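Long-range contact in alpha-ketoglutarate-dependent 2,4-dichlorophenoxyacetate dioxygenase (Bradyrhizobium diazoefficiens, PDB 5BKE), which probably acts as a metal- and 2-oxoglutarate-dependent dioxygenase that degrades aryloxyalkanoate herbicides such as 2,4-dichlorophenoxyacetate: residues 8-22 with 40-54. Numbering follows the deposited sequence. Where two conformers were deposited one is given.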
loop_
_atom_site.group_PDB
_atom_site.type_symbol
_atom_site.label_atom_id
_atom_site.label_comp_id
_atom_site.label_asym_id
_atom_site.label_seq_id
_atom_site.Cartn_x
_atom_site.Cartn_y
_atom_site.Cartn_z
ATOM N N LEU C 8 10.996 24.159 18.145
ATOM C CA LEU C 8 11.315 23.862 19.557
ATOM C C LEU C 8 10.537 22.705 20.189
ATOM O O LEU C 8 10.921 22.205 21.248
ATOM C CB LEU C 8 11.179 25.123 20.439
ATOM C CG LEU C 8 12.035 26.374 20.184
ATOM C CD1 LEU C 8 11.724 27.423 21.243
ATOM C CD2 LEU C 8 13.534 26.082 20.149
ATOM N N GLN C 9 9.442 22.298 19.557
ATOM C CA GLN C 9 8.606 21.209 20.070
ATOM C C GLN C 9 8.195 20.341 18.890
ATOM O O GLN C 9 8.162 20.836 17.756
ATOM C CB GLN C 9 7.378 21.768 20.800
ATOM C CG GLN C 9 6.797 20.871 21.893
ATOM C CD GLN C 9 5.653 19.984 21.419
ATOM O OE1 GLN C 9 5.121 20.162 20.322
ATOM N NE2 GLN C 9 5.252 19.036 22.261
ATOM N N THR C 10 7.867 19.066 19.151
ATOM C CA THR C 10 7.572 18.139 18.053
ATOM C C THR C 10 6.477 18.643 17.123
ATOM O O THR C 10 6.613 18.490 15.919
ATOM C CB THR C 10 7.255 16.696 18.504
ATOM O OG1 THR C 10 6.194 16.705 19.468
ATOM C CG2 THR C 10 8.504 16.018 19.079
ATOM N N HIS C 11 5.434 19.279 17.664
ATOM C CA HIS C 11 4.262 19.677 16.866
ATOM C C HIS C 11 4.223 21.115 16.388
ATOM O O HIS C 11 3.555 21.408 15.394
ATOM C CB HIS C 11 2.981 19.415 17.649
ATOM C CG HIS C 11 2.625 17.970 17.762
ATOM N ND1 HIS C 11 2.910 17.221 18.882
ATOM C CD2 HIS C 11 1.995 17.138 16.903
ATOM C CE1 HIS C 11 2.464 15.990 18.712
ATOM N NE2 HIS C 11 1.905 15.914 17.518
ATOM N N PHE C 12 4.911 22.004 17.107
ATOM C CA PHE C 12 4.769 23.461 16.927
ATOM C C PHE C 12 5.902 24.225 17.628
ATOM O O PHE C 12 6.826 23.591 18.176
ATOM C CB PHE C 12 3.354 23.932 17.365
ATOM C CG PHE C 12 3.121 23.985 18.869
ATOM C CD1 PHE C 12 3.521 22.950 19.729
ATOM C CD2 PHE C 12 2.443 25.076 19.421
ATOM C CE1 PHE C 12 3.280 23.023 21.102
ATOM C CE2 PHE C 12 2.195 25.158 20.787
ATOM C CZ PHE C 12 2.611 24.128 21.631
ATOM N N VAL C 13 5.822 25.564 17.602
ATOM C CA VAL C 13 6.778 26.509 18.249
ATOM C C VAL C 13 8.057 26.686 17.441
ATOM O O VAL C 13 8.825 25.728 17.242
ATOM C CB VAL C 13 7.117 26.181 19.744
ATOM C CG1 VAL C 13 7.943 27.289 20.392
ATOM C CG2 VAL C 13 5.863 25.930 20.563
ATOM N N GLY C 14 8.277 27.915 16.975
ATOM C CA GLY C 14 9.520 28.280 16.306
ATOM C C GLY C 14 10.331 29.339 17.029
ATOM O O GLY C 14 9.781 30.295 17.592
ATOM N N GLN C 15 11.650 29.167 17.009
ATOM C CA GLN C 15 12.576 30.173 17.523
ATOM C C GLN C 15 13.083 30.990 16.355
ATOM O O GLN C 15 13.582 30.437 15.367
ATOM C CB GLN C 15 13.740 29.527 18.282
ATOM C CG GLN C 15 14.712 30.523 18.900
ATOM C CD GLN C 15 15.715 29.864 19.828
ATOM O OE1 GLN C 15 15.356 29.338 20.886
ATOM N NE2 GLN C 15 16.981 29.904 19.445
ATOM N N VAL C 16 12.946 32.309 16.468
ATOM C CA VAL C 16 13.311 33.212 15.377
ATOM C C VAL C 16 14.590 33.980 15.696
ATOM O O VAL C 16 14.739 34.524 16.788
ATOM C CB VAL C 16 12.173 34.204 15.048
ATOM C CG1 VAL C 16 12.491 34.973 13.778
ATOM C CG2 VAL C 16 10.846 33.477 14.895
ATOM N N SER C 17 15.492 34.050 14.726
ATOM C CA SER C 17 16.716 34.838 14.879
ATOM C C SER C 17 16.938 35.729 13.668
ATOM O O SER C 17 16.360 35.491 12.610
ATOM C CB SER C 17 17.926 33.916 15.118
ATOM O OG SER C 17 18.019 32.944 14.092
ATOM N N GLY C 18 17.753 36.767 13.835
ATOM C CA GLY C 18 18.126 37.645 12.727
ATOM C C GLY C 18 17.254 38.885 12.585
ATOM O O GLY C 18 17.486 39.688 11.692
ATOM N N LEU C 19 16.253 39.040 13.456
ATOM C CA LEU C 19 15.387 40.230 13.432
ATOM C C LEU C 19 15.572 41.098 14.663
ATOM O O LEU C 19 15.652 40.598 15.782
ATOM C CB LEU C 19 13.907 39.854 13.298
ATOM C CG LEU C 19 13.384 39.129 12.057
ATOM C CD1 LEU C 19 11.892 38.905 12.228
ATOM C CD2 LEU C 19 13.649 39.873 10.756
ATOM N N ASP C 20 15.643 42.400 14.444
ATOM C CA ASP C 20 15.774 43.351 15.531
ATOM C C ASP C 20 14.432 44.077 15.669
ATOM O O ASP C 20 14.067 44.895 14.820
ATOM C CB ASP C 20 16.950 44.300 15.235
ATOM C CG ASP C 20 17.016 45.503 16.165
ATOM O OD1 ASP C 20 16.526 45.453 17.324
ATOM O OD2 ASP C 20 17.599 46.508 15.717
ATOM N N LEU C 21 13.709 43.754 16.742
ATOM C CA LEU C 21 12.346 44.252 16.959
ATOM C C LEU C 21 12.267 45.690 17.489
ATOM O O LEU C 21 11.167 46.228 17.656
ATOM C CB LEU C 21 11.546 43.280 17.839
ATOM C CG LEU C 21 11.398 41.817 17.368
ATOM C CD1 LEU C 21 10.518 41.033 18.332
ATOM C CD2 LEU C 21 10.870 41.686 15.937
ATOM N N ARG C 22 13.428 46.298 17.751
ATOM C CA ARG C 22 13.542 47.739 18.038
ATOM C C ARG C 22 13.294 48.580 16.791
ATOM O O ARG C 22 12.941 49.765 16.889
ATOM C CB ARG C 22 14.936 48.074 18.569
ATOM C CG ARG C 22 15.145 47.785 20.043
ATOM C CD ARG C 22 16.359 46.907 20.296
ATOM N NE ARG C 22 17.586 47.367 19.640
ATOM C CZ ARG C 22 18.542 48.094 20.217
ATOM N NH1 ARG C 22 18.439 48.484 21.488
ATOM N NH2 ARG C 22 19.613 48.435 19.511
ATOM N N TYR C 40 3.746 27.716 12.909
ATOM C CA TYR C 40 4.261 27.332 14.231
ATOM C C TYR C 40 3.343 27.659 15.414
ATOM O O TYR C 40 3.471 27.054 16.483
ATOM C CB TYR C 40 5.657 27.919 14.444
ATOM C CG TYR C 40 6.678 27.425 13.434
ATOM C CD1 TYR C 40 7.308 26.176 13.603
ATOM C CD2 TYR C 40 7.010 28.190 12.308
ATOM C CE1 TYR C 40 8.245 25.706 12.684
ATOM C CE2 TYR C 40 7.949 27.735 11.383
ATOM C CZ TYR C 40 8.560 26.488 11.576
ATOM O OH TYR C 40 9.491 26.024 10.678
ATOM N N ALA C 41 2.423 28.608 15.223
ATOM C CA ALA C 41 1.461 29.052 16.263
ATOM C C ALA C 41 2.050 29.877 17.419
ATOM O O ALA C 41 1.347 30.727 18.007
ATOM C CB ALA C 41 0.596 27.898 16.784
ATOM N N VAL C 42 3.316 29.624 17.744
ATOM C CA VAL C 42 4.045 30.328 18.801
ATOM C C VAL C 42 5.457 30.621 18.283
ATOM O O VAL C 42 6.121 29.744 17.705
ATOM C CB VAL C 42 4.125 29.523 20.134
ATOM C CG1 VAL C 42 4.834 30.314 21.225
ATOM C CG2 VAL C 42 2.759 29.110 20.645
ATOM N N LEU C 43 5.905 31.856 18.487
ATOM C CA LEU C 43 7.234 32.274 18.083
ATOM C C LEU C 43 7.993 32.858 19.265
ATOM O O LEU C 43 7.426 33.596 20.070
ATOM C CB LEU C 43 7.177 33.259 16.908
ATOM C CG LEU C 43 6.656 32.772 15.547
ATOM C CD1 LEU C 43 6.750 33.907 14.531
ATOM C CD2 LEU C 43 7.374 31.512 15.037
ATOM N N VAL C 44 9.276 32.505 19.357
ATOM C CA VAL C 44 10.155 32.889 20.465
ATOM C C VAL C 44 11.285 33.734 19.886
ATOM O O VAL C 44 11.976 33.306 18.967
ATOM C CB VAL C 44 10.725 31.636 21.189
ATOM C CG1 VAL C 44 11.733 32.017 22.277
ATOM C CG2 VAL C 44 9.600 30.789 21.776
ATOM N N PHE C 45 11.439 34.951 20.399
ATOM C CA PHE C 45 12.528 35.836 19.999
ATOM C C PHE C 45 13.337 36.064 21.263
ATOM O O PHE C 45 12.770 36.405 22.301
ATOM C CB PHE C 45 12.010 37.197 19.500
ATOM C CG PHE C 45 11.205 37.145 18.219
ATOM C CD1 PHE C 45 9.868 36.716 18.217
ATOM C CD2 PHE C 45 11.761 37.598 17.018
ATOM C CE1 PHE C 45 9.127 36.698 17.040
ATOM C CE2 PHE C 45 11.020 37.580 15.836
ATOM C CZ PHE C 45 9.702 37.124 15.849
ATOM N N HIS C 46 14.650 35.889 21.180
ATOM C CA HIS C 46 15.534 36.195 22.312
ATOM C C HIS C 46 16.158 37.592 22.160
ATOM O O HIS C 46 16.265 38.107 21.047
ATOM C CB HIS C 46 16.623 35.109 22.475
ATOM C CG HIS C 46 16.078 33.747 22.787
ATOM N ND1 HIS C 46 15.387 33.469 23.946
ATOM C CD2 HIS C 46 16.124 32.586 22.092
ATOM C CE1 HIS C 46 15.031 32.196 23.953
ATOM N NE2 HIS C 46 15.470 31.636 22.841
ATOM N N ASP C 47 16.559 38.189 23.286
ATOM C CA ASP C 47 17.302 39.465 23.302
ATOM C C ASP C 47 16.599 40.561 22.496
ATOM O O ASP C 47 17.148 41.107 21.535
ATOM C CB ASP C 47 18.756 39.270 22.818
ATOM C CG ASP C 47 19.459 38.119 23.519
ATOM O OD1 ASP C 47 19.732 38.240 24.736
ATOM O OD2 ASP C 47 19.735 37.089 22.851
ATOM N N GLN C 48 15.361 40.852 22.879
ATOM C CA GLN C 48 14.606 41.923 22.241
ATOM C C GLN C 48 14.311 43.004 23.272
ATOM O O GLN C 48 13.218 43.058 23.841
ATOM C CB GLN C 48 13.341 41.386 21.562
ATOM C CG GLN C 48 13.590 40.346 20.472
ATOM C CD GLN C 48 14.403 40.847 19.284
ATOM O OE1 GLN C 48 14.404 42.034 18.960
ATOM N NE2 GLN C 48 15.100 39.926 18.621
ATOM N N ASP C 49 15.329 43.829 23.520
ATOM C CA ASP C 49 15.290 44.910 24.505
ATOM C C ASP C 49 14.515 46.077 23.901
ATOM O O ASP C 49 15.091 47.008 23.320
ATOM C CB ASP C 49 16.720 45.322 24.887
ATOM C CG ASP C 49 16.778 46.351 26.019
ATOM O OD1 ASP C 49 15.733 46.748 26.581
ATOM O OD2 ASP C 49 17.910 46.764 26.350
ATOM N N ILE C 50 13.200 46.008 24.043
ATOM C CA ILE C 50 12.298 46.911 23.325
ATOM C C ILE C 50 11.522 47.822 24.291
ATOM O O ILE C 50 11.330 47.472 25.460
ATOM C CB ILE C 50 11.333 46.115 22.408
ATOM C CG1 ILE C 50 10.583 45.035 23.222
ATOM C CG2 ILE C 50 12.099 45.541 21.207
ATOM C CD1 ILE C 50 9.554 44.242 22.449
ATOM N N THR C 51 11.118 48.990 23.799
ATOM C CA THR C 51 10.184 49.876 24.510
ATOM C C THR C 51 8.742 49.417 24.252
ATOM O O THR C 51 8.490 48.639 23.334
ATOM C CB THR C 51 10.326 51.344 24.056
ATOM O OG1 THR C 51 9.991 51.444 22.669
ATOM C CG2 THR C 51 11.750 51.871 24.276
ATOM N N ASP C 52 7.806 49.901 25.059
ATOM C CA ASP C 52 6.381 49.644 24.857
ATOM C C ASP C 52 5.923 50.040 23.458
ATOM O O ASP C 52 5.221 49.280 22.795
ATOM C CB ASP C 52 5.550 50.393 25.904
ATOM C CG ASP C 52 5.613 49.753 27.278
ATOM O OD1 ASP C 52 6.451 48.841 27.505
ATOM O OD2 ASP C 52 4.816 50.160 28.144
ATOM N N GLU C 53 6.354 51.211 23.006
ATOM C CA GLU C 53 6.044 51.692 21.664
ATOM C C GLU C 53 6.635 50.821 20.546
ATOM O O GLU C 53 5.946 50.541 19.554
ATOM C CB GLU C 53 6.454 53.158 21.503
ATOM C CG GLU C 53 5.570 54.112 22.309
ATOM C CD GLU C 53 5.916 55.591 22.139
ATOM O OE1 GLU C 53 7.083 55.931 21.827
ATOM O OE2 GLU C 53 5.001 56.427 22.330
ATOM N N GLN C 54 7.890 50.396 20.704
ATOM C CA GLN C 54 8.542 49.543 19.701
ATOM C C GLN C 54 7.822 48.187 19.595
ATOM O O GLN C 54 7.630 47.671 18.491
ATOM C CB GLN C 54 10.037 49.368 19.996
ATOM C CG GLN C 54 10.902 50.575 19.646
ATOM C CD GLN C 54 12.253 50.580 20.368
ATOM O OE1 GLN C 54 12.491 49.791 21.287
ATOM N NE2 GLN C 54 13.135 51.481 19.960
HETATM O O HOH W 1 16.788 43.653 19.434
HETATM O O HOH W 2 9.399 47.975 16.522
#
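Q48 OE1 is gripped by L21 N at 2.9 Å, the donor tilted 34° from the carbonyl plane, and by a water also within bonding distance of D20 OD1. The other end of the amide bonds across the contact: Q48 NE2 donates to L19 O (3.0 Å), and the bend at chi2 (-62°) turns both ends onto the backbone of 19-21. Replacing Q48 by an alanine is likely to leave L21 N and L19 O without their mates and free the loop after strand 14-17 to shift. Upstream, strands 14-17 and 42-45 pair in parallel, V16 N donating to V44 O (2.9 Å) almost straight. On the face carrying V16 and F45, the F45 ring is sandwiched by CH-pi contacts, V16 CB over one face (3.9 Å to the centroid) and L21 CD1 over the opposite one (4.1 Å), while L19 CD1 meets its edge. A CB on G14 would crowd Y40 CG and L43 CD2. Helix 27-40 connects the strands as a beta-alpha-beta crossover and packs on L19 and L43. Farther on, one water donates to L21 O and Q54 O. Backbone pairing gives way to an amide and waters, which hold 8-22 where it returns after G18.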